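Long-range contacts in pectate lyase (Cellvibrio cellulosa, PDB 1GXM), which cleaves polygalacturonic acid (pectate) by anti-beta-elimination, the chain here being the catalytic module of a longer family 10 polysaccharide lyase: residues A[12-17]-A[327-332]; A[18-23]-A[222-227]; A[254-259]-A[268-273]; A[277-282]-A[316-321]. One frame throughout, in Å; residues are numbered along the deposited sequence.

Interaction 1. Residues A[12-17]-A[327-332]; sequences RMLTLD and QKVGYL
K328 and D17 carry the polar half of this contact. The ammonium NZ of K328 forms a salt bridge with OD2 of D17 at 2.8 Å. The same NZ also donates to the backbone O of D17 at 3.1 Å. It meets the carboxylate from above its plane, and it also stands above the plane of the carbonyl. Both grips of this lysine therefore fall on one residue. The K328 chain bends at its last two torsions (chi3 -135°, chi4 -107°), which brings NZ to D17. The backbone N of D17 donates to OG1 of T15, an ST turn.

The apolar half centres on L14. Its two methyls divide the work: CD2 rests on CB of V329 at 4.0 Å, and CD1 reaches CE2 of the Y331 ring, also at 4.0 Å. Beside them CG2 of T15 touches CG1 of V329 at 3.9 Å. The hydroxyl of Y331 bonds to Q231, which fixes the far end of the ring.

The backbone bond from G330 N to Q327 O, 3.2 Å, belongs to the turn that ends the helix. G330, with positive phi and two bonds back into the last turn, ends the helix in a Schellman motif, and the N-terminal loop packs against that C-terminal helix end.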
loop_
_atom_site.group_PDB
_atom_site.type_symbol
_atom_site.label_atom_id
_atom_site.label_comp_id
_atom_site.label_asym_id
_atom_site.label_seq_id
_atom_site.Cartn_x
_atom_site.Cartn_y
_atom_site.Cartn_z
ATOM N N ARG A 12 -14.180 -8.233 -17.803
ATOM C CA ARG A 12 -12.827 -8.316 -17.284
ATOM C C ARG A 12 -12.743 -7.711 -15.859
ATOM O O ARG A 12 -11.671 -7.320 -15.438
ATOM C CB ARG A 12 -11.852 -7.615 -18.245
ATOM C CG ARG A 12 -11.847 -8.131 -19.690
ATOM C CD ARG A 12 -11.462 -9.586 -19.881
ATOM N NE ARG A 12 -10.114 -9.957 -19.436
ATOM C CZ ARG A 12 -9.768 -11.139 -18.903
ATOM N NH1 ARG A 12 -10.640 -12.138 -18.784
ATOM N NH2 ARG A 12 -8.521 -11.332 -18.496
ATOM N N MET A 13 -13.856 -7.640 -15.122
ATOM C CA MET A 13 -13.866 -7.032 -13.777
ATOM C C MET A 13 -14.091 -8.066 -12.683
ATOM O O MET A 13 -15.075 -8.789 -12.688
ATOM C CB MET A 13 -14.937 -5.950 -13.643
ATOM C CG MET A 13 -14.720 -4.755 -14.546
ATOM S SD MET A 13 -13.209 -3.895 -14.239
ATOM C CE MET A 13 -13.597 -2.994 -12.808
ATOM N N LEU A 14 -13.180 -8.105 -11.722
ATOM C CA LEU A 14 -13.292 -9.015 -10.593
ATOM C C LEU A 14 -14.148 -8.398 -9.515
ATOM O O LEU A 14 -14.234 -7.174 -9.391
ATOM C CB LEU A 14 -11.903 -9.288 -10.013
ATOM C CG LEU A 14 -10.927 -9.928 -10.985
ATOM C CD1 LEU A 14 -9.536 -9.965 -10.376
ATOM C CD2 LEU A 14 -11.407 -11.323 -11.365
ATOM N N THR A 15 -14.759 -9.251 -8.703
ATOM C CA THR A 15 -15.492 -8.776 -7.545
ATOM C C THR A 15 -14.586 -7.998 -6.600
ATOM O O THR A 15 -13.401 -8.294 -6.466
ATOM C CB THR A 15 -16.163 -9.945 -6.803
ATOM O OG1 THR A 15 -16.996 -9.432 -5.759
ATOM C CG2 THR A 15 -15.139 -10.834 -6.089
ATOM N N LEU A 16 -15.158 -6.996 -5.958
ATOM C CA LEU A 16 -14.472 -6.270 -4.909
ATOM C C LEU A 16 -14.743 -6.899 -3.546
ATOM O O LEU A 16 -14.134 -6.513 -2.552
ATOM C CB LEU A 16 -14.898 -4.806 -4.913
ATOM C CG LEU A 16 -14.474 -4.002 -6.145
ATOM C CD1 LEU A 16 -15.164 -2.635 -6.128
ATOM C CD2 LEU A 16 -12.952 -3.848 -6.249
ATOM N N ASP A 17 -15.659 -7.863 -3.505
ATOM C CA ASP A 17 -15.962 -8.578 -2.272
ATOM C C ASP A 17 -14.789 -9.462 -1.860
ATOM O O ASP A 17 -14.467 -10.429 -2.540
ATOM C CB ASP A 17 -17.213 -9.443 -2.441
ATOM C CG ASP A 17 -17.660 -10.087 -1.131
ATOM O OD1 ASP A 17 -17.655 -9.384 -0.108
ATOM O OD2 ASP A 17 -18.032 -11.282 -1.027
ATOM N N GLN A 327 -8.096 -17.417 -4.975
ATOM C CA GLN A 327 -8.793 -18.692 -5.138
ATOM C C GLN A 327 -10.271 -18.420 -5.418
ATOM O O GLN A 327 -10.867 -19.022 -6.305
ATOM C CB GLN A 327 -8.631 -19.558 -3.887
ATOM C CG GLN A 327 -9.125 -21.004 -4.062
ATOM C CD GLN A 327 -10.622 -21.191 -3.834
ATOM O OE1 GLN A 327 -11.346 -20.249 -3.468
ATOM N NE2 GLN A 327 -11.095 -22.419 -4.045
ATOM N N LYS A 328 -10.851 -17.517 -4.638
ATOM C CA LYS A 328 -12.259 -17.139 -4.747
ATOM C C LYS A 328 -12.589 -16.687 -6.177
ATOM O O LYS A 328 -13.635 -17.050 -6.730
ATOM C CB LYS A 328 -12.559 -16.022 -3.735
ATOM C CG LYS A 328 -14.025 -15.555 -3.556
ATOM C CD LYS A 328 -14.028 -14.100 -3.006
ATOM C CE LYS A 328 -14.994 -13.825 -1.867
ATOM N NZ LYS A 328 -16.165 -13.004 -2.297
ATOM N N VAL A 329 -11.701 -15.903 -6.788
ATOM C CA VAL A 329 -11.960 -15.334 -8.118
ATOM C C VAL A 329 -11.390 -16.163 -9.272
ATOM O O VAL A 329 -11.494 -15.753 -10.434
ATOM C CB VAL A 329 -11.455 -13.877 -8.242
ATOM C CG1 VAL A 329 -12.035 -13.013 -7.157
ATOM C CG2 VAL A 329 -9.926 -13.810 -8.233
ATOM N N GLY A 330 -10.785 -17.308 -8.974
ATOM C CA GLY A 330 -10.284 -18.221 -10.001
ATOM C C GLY A 330 -8.880 -17.933 -10.524
ATOM O O GLY A 330 -8.494 -18.389 -11.599
ATOM N N TYR A 331 -8.103 -17.174 -9.760
ATOM C CA TYR A 331 -6.737 -16.802 -10.137
ATOM C C TYR A 331 -5.648 -17.659 -9.499
ATOM O O TYR A 331 -4.453 -17.363 -9.636
ATOM C CB TYR A 331 -6.499 -15.333 -9.786
ATOM C CG TYR A 331 -6.875 -14.359 -10.879
ATOM C CD1 TYR A 331 -7.846 -14.654 -11.840
ATOM C CD2 TYR A 331 -6.271 -13.134 -10.937
ATOM C CE1 TYR A 331 -8.160 -13.731 -12.828
ATOM C CE2 TYR A 331 -6.582 -12.224 -11.885
ATOM C CZ TYR A 331 -7.521 -12.519 -12.840
ATOM O OH TYR A 331 -7.791 -11.569 -13.783
ATOM N N LEU A 332 -6.076 -18.708 -8.802
ATOM C CA LEU A 332 -5.180 -19.688 -8.184
ATOM C C LEU A 332 -5.354 -21.057 -8.845
ATOM O O LEU A 332 -6.126 -21.269 -9.775
ATOM C CB LEU A 332 -5.493 -19.809 -6.692
ATOM C CG LEU A 332 -4.361 -20.152 -5.723
ATOM C CD1 LEU A 332 -3.673 -18.877 -5.287
ATOM C CD2 LEU A 332 -4.905 -20.870 -4.510
ATOM O OXT LEU A 332 -4.732 -22.056 -8.487
#

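Interaction 2. Residues A[18-23]-A[222-227]; sequences GNPAAN and VLAFLM
The amide of N19 meets the helical backbone at A224. Its ND2 donates to A224 O at 2.9 Å, and the bond is nearly straight, with an angle of 169° at the hydrogen. The acceptor lies close to the amide plane of N19. ND2 also donates to a water at 2.9 Å, and that water donates to M227 O. One amide nitrogen thus serves two carbonyls near the end of helix 219-226, one directly and one through water.

The methyl of A224 fills the other half of the contact. It touches OD1 of N19, CD of P20 at 3.8 Å and CB of A21 at 4.0 Å. These short side chains let the two backbones come close, with 5.6 Å between the CA atoms of A21 and A224.

N19 is also the N-cap of helix 20-28. Its OD1 accepts from A22 N at 3.2 Å, and more weakly from A21 N. The oxygen thus caps one helix while the nitrogen binds the other, and these bonds limit rotation of the amide. CG of N19 stands opposite its own backbone N (chi1 180°), which carries the amide toward A224.

Further out, F325 of helix 318-329 touches N19 and M227. Y139 and T142 of helix 136-148 pack on A21. F225, whose CB points away from helix 20-28, packs on helices 136-148 and 161-181.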
loop_
_atom_site.group_PDB
_atom_site.type_symbol
_atom_site.label_atom_id
_atom_site.label_comp_id
_atom_site.label_asym_id
_atom_site.label_seq_id
_atom_site.Cartn_x
_atom_site.Cartn_y
_atom_site.Cartn_z
ATOM N N GLY A 18 -14.178 -9.126 -0.731
ATOM C CA GLY A 18 -12.984 -9.795 -0.241
ATOM C C GLY A 18 -11.663 -9.170 -0.676
ATOM O O GLY A 18 -10.602 -9.640 -0.319
ATOM N N ASN A 19 -11.725 -8.114 -1.472
ATOM C CA ASN A 19 -10.503 -7.492 -1.950
ATOM C C ASN A 19 -9.891 -6.674 -0.821
ATOM O O ASN A 19 -10.544 -5.786 -0.285
ATOM C CB ASN A 19 -10.794 -6.614 -3.155
ATOM C CG ASN A 19 -9.551 -5.933 -3.685
ATOM O OD1 ASN A 19 -8.895 -5.182 -2.974
ATOM N ND2 ASN A 19 -9.234 -6.181 -4.948
ATOM N N PRO A 20 -8.668 -6.988 -0.416
ATOM C CA PRO A 20 -8.065 -6.310 0.737
ATOM C C PRO A 20 -8.024 -4.788 0.642
ATOM O O PRO A 20 -8.180 -4.084 1.641
ATOM C CB PRO A 20 -6.651 -6.894 0.782
ATOM C CG PRO A 20 -6.784 -8.202 0.170
ATOM C CD PRO A 20 -7.800 -8.074 -0.905
ATOM N N ALA A 21 -7.752 -4.274 -0.551
ATOM C CA ALA A 21 -7.687 -2.831 -0.750
ATOM C C ALA A 21 -9.067 -2.186 -0.619
ATOM O O ALA A 21 -9.217 -1.133 -0.020
ATOM C CB ALA A 21 -7.079 -2.534 -2.100
ATOM N N ALA A 22 -10.074 -2.827 -1.182
ATOM C CA ALA A 22 -11.437 -2.360 -1.051
ATOM C C ALA A 22 -11.885 -2.430 0.411
ATOM O O ALA A 22 -12.585 -1.537 0.902
ATOM C CB ALA A 22 -12.359 -3.206 -1.897
ATOM N N ASN A 23 -11.486 -3.484 1.112
ATOM C CA ASN A 23 -11.831 -3.617 2.521
ATOM C C ASN A 23 -11.190 -2.472 3.310
ATOM O O ASN A 23 -11.809 -1.862 4.189
ATOM C CB ASN A 23 -11.353 -4.946 3.078
ATOM C CG ASN A 23 -12.213 -6.126 2.664
ATOM O OD1 ASN A 23 -11.797 -7.282 2.811
ATOM N ND2 ASN A 23 -13.398 -5.858 2.169
ATOM N N VAL A 222 -0.478 -4.482 -3.491
ATOM C CA VAL A 222 -0.283 -4.156 -4.906
ATOM C C VAL A 222 -1.159 -5.082 -5.748
ATOM O O VAL A 222 -1.855 -4.658 -6.660
ATOM C CB VAL A 222 1.181 -4.300 -5.320
ATOM C CG1 VAL A 222 1.325 -4.006 -6.803
ATOM C CG2 VAL A 222 2.072 -3.355 -4.535
ATOM N N LEU A 223 -1.119 -6.370 -5.445
ATOM C CA LEU A 223 -1.984 -7.324 -6.130
ATOM C C LEU A 223 -3.458 -7.001 -5.941
ATOM O O LEU A 223 -4.246 -7.061 -6.867
ATOM C CB LEU A 223 -1.678 -8.744 -5.681
ATOM C CG LEU A 223 -0.314 -9.226 -6.135
ATOM C CD1 LEU A 223 0.084 -10.512 -5.409
ATOM C CD2 LEU A 223 -0.235 -9.451 -7.633
ATOM N N ALA A 224 -3.826 -6.640 -4.730
ATOM C CA ALA A 224 -5.206 -6.301 -4.443
ATOM C C ALA A 224 -5.617 -5.098 -5.297
ATOM O O ALA A 224 -6.693 -5.089 -5.892
ATOM C CB ALA A 224 -5.369 -6.005 -2.979
ATOM N N PHE A 225 -4.775 -4.078 -5.372
ATOM C CA PHE A 225 -5.072 -2.952 -6.248
ATOM C C PHE A 225 -5.220 -3.393 -7.702
ATOM O O PHE A 225 -6.162 -2.999 -8.380
ATOM C CB PHE A 225 -4.013 -1.859 -6.180
ATOM C CG PHE A 225 -4.145 -0.908 -7.306
ATOM C CD1 PHE A 225 -5.225 -0.053 -7.373
ATOM C CD2 PHE A 225 -3.271 -0.973 -8.367
ATOM C CE1 PHE A 225 -5.403 0.753 -8.488
ATOM C CE2 PHE A 225 -3.454 -0.188 -9.469
ATOM C CZ PHE A 225 -4.511 0.690 -9.513
ATOM N N LEU A 226 -4.289 -4.185 -8.197
ATOM C CA LEU A 226 -4.385 -4.646 -9.581
ATOM C C LEU A 226 -5.663 -5.388 -9.839
ATOM O O LEU A 226 -6.221 -5.280 -10.927
ATOM C CB LEU A 226 -3.196 -5.500 -9.977
ATOM C CG LEU A 226 -1.884 -4.755 -10.157
ATOM C CD1 LEU A 226 -0.806 -5.808 -10.433
ATOM C CD2 LEU A 226 -1.916 -3.711 -11.257
ATOM N N MET A 227 -6.143 -6.117 -8.846
ATOM C CA MET A 227 -7.356 -6.880 -8.959
ATOM C C MET A 227 -8.616 -6.006 -8.977
ATOM O O MET A 227 -9.687 -6.526 -9.271
ATOM C CB MET A 227 -7.411 -7.932 -7.856
ATOM C CG MET A 227 -6.418 -9.030 -8.104
ATOM S SD MET A 227 -6.210 -10.168 -6.757
ATOM C CE MET A 227 -7.427 -11.413 -7.120
HETATM O O HOH W 1 -10.994 -7.260 -6.916
#

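Interaction 3. Residues A[254-259]-A[268-273]; sequences EGYTYD and IVPRAG
T257 and V269 exchange two backbone hydrogen bonds across the hairpin. T257 N donates to V269 O at 2.8 Å, and V269 N donates to T257 O at 2.9 Å. A third bond runs from R271 N to G255 O, 2.9 Å, with the donor well above the carbonyl plane. CA-H groups add to these acceptors: G255 O meets P270 CA at 3.3 Å, and V269 O meets Y256 CA at 3.2 Å. P270 has no N-H to give, and it sits opposite Y256 in a non-hydrogen-bonded pair.

OG1 of T257 is 2.6 Å from a water that also takes a weak bond from NH1 of R271. The extended R271 chain runs past T257, with its CB 3.9 Å from CG2 of the threonine. That methyl also meets CG2 of V269.

On the other face, CG1 of I268 lies 3.9 Å from CD2 of Y258. Y256 O accepts from the hydroxyl of S274.

The two strands are thus joined directly by backbone bonds. The polar side-chain ends are met separately: T257 and R271 share a water, OD1 of D259 bonds to S261 in the hairpin's own loop, and the Y258 hydroxyl reaches the backbone N of W314 outside it.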
loop_
_atom_site.group_PDB
_atom_site.type_symbol
_atom_site.label_atom_id
_atom_site.label_comp_id
_atom_site.label_asym_id
_atom_site.label_seq_id
_atom_site.Cartn_x
_atom_site.Cartn_y
_atom_site.Cartn_z
ATOM N N GLU A 254 6.860 -23.482 4.784
ATOM C CA GLU A 254 5.799 -24.339 5.246
ATOM C C GLU A 254 6.194 -25.026 6.540
ATOM O O GLU A 254 7.326 -25.431 6.701
ATOM C CB GLU A 254 5.436 -25.351 4.173
ATOM C CG GLU A 254 4.158 -26.107 4.536
ATOM C CD GLU A 254 3.463 -26.757 3.355
ATOM O OE1 GLU A 254 4.143 -27.048 2.355
ATOM O OE2 GLU A 254 2.231 -26.972 3.462
ATOM N N GLY A 255 5.241 -25.091 7.449
ATOM C CA GLY A 255 5.438 -25.692 8.758
ATOM C C GLY A 255 5.914 -24.731 9.830
ATOM O O GLY A 255 6.320 -25.155 10.901
ATOM N N TYR A 256 5.861 -23.427 9.544
ATOM C CA TYR A 256 6.349 -22.395 10.454
ATOM C C TYR A 256 5.373 -21.239 10.497
ATOM O O TYR A 256 4.579 -21.043 9.590
ATOM C CB TYR A 256 7.730 -21.881 10.009
ATOM C CG TYR A 256 8.792 -22.945 10.137
ATOM C CD1 TYR A 256 8.921 -23.911 9.148
ATOM C CD2 TYR A 256 9.608 -23.034 11.249
ATOM C CE1 TYR A 256 9.837 -24.922 9.220
ATOM C CE2 TYR A 256 10.555 -24.090 11.328
ATOM C CZ TYR A 256 10.636 -25.008 10.290
ATOM O OH TYR A 256 11.544 -26.067 10.303
ATOM N N THR A 257 5.492 -20.456 11.543
ATOM C CA THR A 257 4.765 -19.222 11.673
ATOM C C THR A 257 5.665 -18.199 12.339
ATOM O O THR A 257 6.639 -18.545 13.001
ATOM C CB THR A 257 3.475 -19.474 12.447
ATOM O OG1 THR A 257 2.528 -18.433 12.156
ATOM C CG2 THR A 257 3.693 -19.486 13.953
ATOM N N TYR A 258 5.293 -16.944 12.190
ATOM C CA TYR A 258 6.003 -15.848 12.818
ATOM C C TYR A 258 5.238 -15.433 14.063
ATOM O O TYR A 258 4.090 -15.028 13.997
ATOM C CB TYR A 258 6.123 -14.656 11.867
ATOM C CG TYR A 258 7.159 -13.655 12.310
ATOM C CD1 TYR A 258 6.838 -12.609 13.170
ATOM C CD2 TYR A 258 8.458 -13.753 11.873
ATOM C CE1 TYR A 258 7.787 -11.704 13.569
ATOM C CE2 TYR A 258 9.409 -12.843 12.259
ATOM C CZ TYR A 258 9.074 -11.837 13.120
ATOM O OH TYR A 258 10.051 -10.931 13.459
ATOM N N ASP A 259 5.885 -15.557 15.206
ATOM C CA ASP A 259 5.269 -15.242 16.473
ATOM C C ASP A 259 6.093 -14.150 17.127
ATOM O O ASP A 259 7.145 -14.415 17.699
ATOM C CB ASP A 259 5.175 -16.499 17.326
ATOM C CG ASP A 259 4.356 -16.282 18.572
ATOM O OD1 ASP A 259 4.178 -15.122 18.958
ATOM O OD2 ASP A 259 3.879 -17.240 19.194
ATOM N N ILE A 268 10.530 -17.148 14.545
ATOM C CA ILE A 268 10.171 -18.060 13.469
ATOM C C ILE A 268 10.126 -19.437 14.071
ATOM O O ILE A 268 11.159 -20.042 14.380
ATOM C CB ILE A 268 11.173 -17.980 12.320
ATOM C CG1 ILE A 268 11.164 -16.555 11.738
ATOM C CG2 ILE A 268 10.820 -19.028 11.238
ATOM C CD1 ILE A 268 12.291 -16.269 10.771
ATOM N N VAL A 269 8.912 -19.904 14.283
ATOM C CA VAL A 269 8.715 -21.113 15.073
ATOM C C VAL A 269 7.859 -22.126 14.349
ATOM O O VAL A 269 7.034 -21.770 13.534
ATOM C CB VAL A 269 8.092 -20.785 16.443
ATOM C CG1 VAL A 269 9.010 -19.864 17.214
ATOM C CG2 VAL A 269 6.708 -20.201 16.308
ATOM N N PRO A 270 8.065 -23.402 14.613
ATOM C CA PRO A 270 7.223 -24.422 14.012
ATOM C C PRO A 270 5.756 -24.279 14.370
ATOM O O PRO A 270 5.377 -23.926 15.493
ATOM C CB PRO A 270 7.771 -25.716 14.598
ATOM C CG PRO A 270 9.119 -25.419 15.008
ATOM C CD PRO A 270 9.131 -23.992 15.447
ATOM N N ARG A 271 4.944 -24.532 13.365
ATOM C CA ARG A 271 3.500 -24.619 13.514
ATOM C C ARG A 271 3.006 -25.529 12.398
ATOM O O ARG A 271 3.037 -25.180 11.213
ATOM C CB ARG A 271 2.846 -23.251 13.418
ATOM C CG ARG A 271 1.337 -23.297 13.603
ATOM C CD ARG A 271 0.669 -21.931 13.649
ATOM N NE ARG A 271 -0.792 -22.056 13.636
ATOM C CZ ARG A 271 -1.657 -21.112 14.020
ATOM N NH1 ARG A 271 -1.233 -19.958 14.493
ATOM N NH2 ARG A 271 -2.963 -21.351 13.949
ATOM N N ALA A 272 2.572 -26.723 12.777
ATOM C CA ALA A 272 2.172 -27.737 11.823
ATOM C C ALA A 272 1.099 -27.211 10.896
ATOM O O ALA A 272 0.099 -26.644 11.328
ATOM C CB ALA A 272 1.667 -28.982 12.563
ATOM N N GLY A 273 1.330 -27.412 9.600
ATOM C CA GLY A 273 0.347 -27.085 8.584
ATOM C C GLY A 273 0.151 -25.604 8.355
ATOM O O GLY A 273 -0.865 -25.207 7.776
HETATM O O HOH W 2 0.525 -17.842 13.751
#

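Interaction 4. Residues A[277-282]-A[316-321]; sequences WYRFYD and GNYGTS
The indole of W277 lies against the start of helix 318-329, with the backbone of G319 over one face. G319 CA stands 3.6 Å from the centre of the six-membered ring and only 8° off its normal, a CH-pi contact. G319 N lies over the same ring system, nearer the rim. At the indole edge, in its plane, is G316 O. The G319 backbone thus lies directly on the indole face.

The Y318 ring has G316 CA over one face, toward the rim. Its edge meets the backbone of Y278 and R279 in plane, and CE2 comes to 3.6 Å from Y278 O. CD2 of Y318 also touches CB of W277 at 3.7 Å. Farther along, the Y318 hydroxyl lies alongside the aliphatic part of R279, 3.7 Å from its CB.

Two backbone bonds hold the segments together. W277 N donates to G316 O at 2.9 Å, and G316 N donates to W277 O at 2.8 Å. Beyond the segments, NE1 of W277 donates to F246 O, fixing the far side of the indole. R279 bonds through NH1 to S313 O and forms a cation-pi pair with Y312.

W277 and G316 form an antiparallel hydrogen-bonded pair. The arrangement is a short two-stranded antiparallel sheet of 274-278 and 315-316, followed after N317 by helix 318-329, whose first turn packs on the strand's tryptophan.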
loop_
_atom_site.group_PDB
_atom_site.type_symbol
_atom_site.label_atom_id
_atom_site.label_comp_id
_atom_site.label_asym_id
_atom_site.label_seq_id
_atom_site.Cartn_x
_atom_site.Cartn_y
_atom_site.Cartn_z
ATOM N N TRP A 277 5.398 -16.262 5.502
ATOM C CA TRP A 277 6.078 -15.489 4.481
ATOM C C TRP A 277 7.083 -14.587 5.144
ATOM O O TRP A 277 6.867 -14.083 6.239
ATOM C CB TRP A 277 5.078 -14.651 3.660
ATOM C CG TRP A 277 4.262 -15.500 2.754
ATOM C CD1 TRP A 277 4.501 -15.760 1.445
ATOM C CD2 TRP A 277 3.102 -16.273 3.114
ATOM N NE1 TRP A 277 3.561 -16.630 0.954
ATOM C CE2 TRP A 277 2.682 -16.947 1.955
ATOM C CE3 TRP A 277 2.349 -16.419 4.278
ATOM C CZ2 TRP A 277 1.578 -17.772 1.932
ATOM C CZ3 TRP A 277 1.239 -17.229 4.246
ATOM C CH2 TRP A 277 0.865 -17.898 3.081
ATOM N N TYR A 278 8.207 -14.390 4.471
ATOM C CA TYR A 278 9.174 -13.417 4.908
ATOM C C TYR A 278 8.776 -12.016 4.477
ATOM O O TYR A 278 8.116 -11.815 3.458
ATOM C CB TYR A 278 10.550 -13.737 4.352
ATOM C CG TYR A 278 11.140 -14.997 4.927
ATOM C CD1 TYR A 278 10.885 -16.234 4.361
ATOM C CD2 TYR A 278 11.947 -14.951 6.045
ATOM C CE1 TYR A 278 11.431 -17.384 4.902
ATOM C CE2 TYR A 278 12.483 -16.096 6.597
ATOM C CZ TYR A 278 12.232 -17.300 6.015
ATOM O OH TYR A 278 12.780 -18.428 6.577
ATOM N N ARG A 279 9.207 -11.037 5.249
ATOM C CA ARG A 279 9.032 -9.658 4.844
ATOM C C ARG A 279 9.908 -9.286 3.651
ATOM O O ARG A 279 9.492 -8.477 2.811
ATOM C CB ARG A 279 9.319 -8.746 6.014
ATOM C CG ARG A 279 8.952 -7.311 5.790
ATOM C CD ARG A 279 8.732 -6.627 7.065
ATOM N NE ARG A 279 8.269 -5.266 6.911
ATOM C CZ ARG A 279 7.847 -4.542 7.912
ATOM N NH1 ARG A 279 7.850 -5.047 9.121
ATOM N NH2 ARG A 279 7.435 -3.308 7.708
ATOM N N PHE A 280 11.097 -9.867 3.601
ATOM C CA PHE A 280 12.084 -9.577 2.567
ATOM C C PHE A 280 12.582 -10.861 1.953
ATOM O O PHE A 280 13.021 -11.754 2.666
ATOM C CB PHE A 280 13.275 -8.846 3.162
ATOM C CG PHE A 280 12.912 -7.601 3.912
ATOM C CD1 PHE A 280 12.659 -6.416 3.242
ATOM C CD2 PHE A 280 12.823 -7.618 5.287
ATOM C CE1 PHE A 280 12.301 -5.297 3.939
ATOM C CE2 PHE A 280 12.469 -6.500 5.982
ATOM C CZ PHE A 280 12.229 -5.323 5.307
ATOM N N TYR A 281 12.549 -10.923 0.632
ATOM C CA TYR A 281 13.136 -12.016 -0.117
ATOM C C TYR A 281 14.204 -11.486 -1.046
ATOM O O TYR A 281 14.052 -10.442 -1.667
ATOM C CB TYR A 281 12.108 -12.692 -1.001
ATOM C CG TYR A 281 11.077 -13.459 -0.252
ATOM C CD1 TYR A 281 9.960 -12.837 0.247
ATOM C CD2 TYR A 281 11.238 -14.812 -0.024
ATOM C CE1 TYR A 281 8.999 -13.545 0.920
ATOM C CE2 TYR A 281 10.298 -15.528 0.664
ATOM C CZ TYR A 281 9.167 -14.903 1.132
ATOM O OH TYR A 281 8.196 -15.592 1.828
ATOM N N ASP A 282 15.269 -12.247 -1.192
ATOM C CA ASP A 282 16.308 -11.870 -2.126
ATOM C C ASP A 282 15.747 -11.838 -3.547
ATOM O O ASP A 282 15.070 -12.776 -3.978
ATOM C CB ASP A 282 17.474 -12.836 -2.023
ATOM C CG ASP A 282 18.602 -12.467 -2.922
ATOM O OD1 ASP A 282 18.602 -12.878 -4.113
ATOM O OD2 ASP A 282 19.503 -11.745 -2.521
ATOM N N GLY A 316 5.501 -12.980 8.460
ATOM C CA GLY A 316 4.123 -12.984 8.844
ATOM C C GLY A 316 3.266 -13.784 7.907
ATOM O O GLY A 316 3.718 -14.441 7.003
ATOM N N ASN A 317 1.976 -13.692 8.149
ATOM C CA ASN A 317 0.984 -14.443 7.432
ATOM C C ASN A 317 0.485 -13.672 6.208
ATOM O O ASN A 317 -0.697 -13.651 5.903
ATOM C CB ASN A 317 -0.101 -14.792 8.475
ATOM C CG ASN A 317 -1.362 -15.321 7.841
ATOM O OD1 ASN A 317 -2.507 -15.048 8.226
ATOM N ND2 ASN A 317 -1.136 -16.139 6.850
ATOM N N TYR A 318 1.408 -13.077 5.475
ATOM C CA TYR A 318 1.041 -12.090 4.471
ATOM C C TYR A 318 0.247 -12.666 3.324
ATOM O O TYR A 318 -0.643 -12.023 2.815
ATOM C CB TYR A 318 2.312 -11.485 3.884
ATOM C CG TYR A 318 3.275 -10.928 4.875
ATOM C CD1 TYR A 318 2.864 -10.134 5.932
ATOM C CD2 TYR A 318 4.622 -11.189 4.749
ATOM C CE1 TYR A 318 3.777 -9.618 6.821
ATOM C CE2 TYR A 318 5.518 -10.702 5.630
ATOM C CZ TYR A 318 5.118 -9.914 6.657
ATOM O OH TYR A 318 6.045 -9.393 7.522
ATOM N N GLY A 319 0.605 -13.858 2.897
ATOM C CA GLY A 319 0.024 -14.435 1.694
ATOM C C GLY A 319 -1.399 -14.954 1.817
ATOM O O GLY A 319 -2.102 -15.041 0.824
ATOM N N THR A 320 -1.818 -15.326 3.014
ATOM C CA THR A 320 -3.117 -15.973 3.207
ATOM C C THR A 320 -4.231 -15.207 2.557
ATOM O O THR A 320 -5.023 -15.756 1.796
ATOM C CB THR A 320 -3.360 -16.168 4.698
ATOM O OG1 THR A 320 -2.319 -17.026 5.177
ATOM C CG2 THR A 320 -4.692 -16.889 4.972
ATOM N N SER A 321 -4.291 -13.925 2.834
ATOM C CA SER A 321 -5.422 -13.129 2.393
ATOM C C SER A 321 -5.488 -13.072 0.854
ATOM O O SER A 321 -6.546 -13.267 0.255
ATOM C CB SER A 321 -5.360 -11.734 2.998
ATOM O OG SER A 321 -4.255 -11.027 2.541
#

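In the fold
From the N terminus, the chain first enters interaction 1. This closes the longest loop, bringing the start of the chain to the end of helix 318-329. The other three contacts all nest inside it. Interaction 2 follows directly, joining helix 20-28 to helix 219-226, and touches interaction 1 through M227, which meets L14 and V329. Interaction 3 then closes a short hairpin, and interaction 4 opens just after it. Contacts 2, 3 and 4 are in series, and none cross. Y258 and I268 of interaction 3 touch G316 and Y278 of interaction 4. Helix 318-329 runs from interaction 4 to interaction 1, linking the strand region with the chain termini.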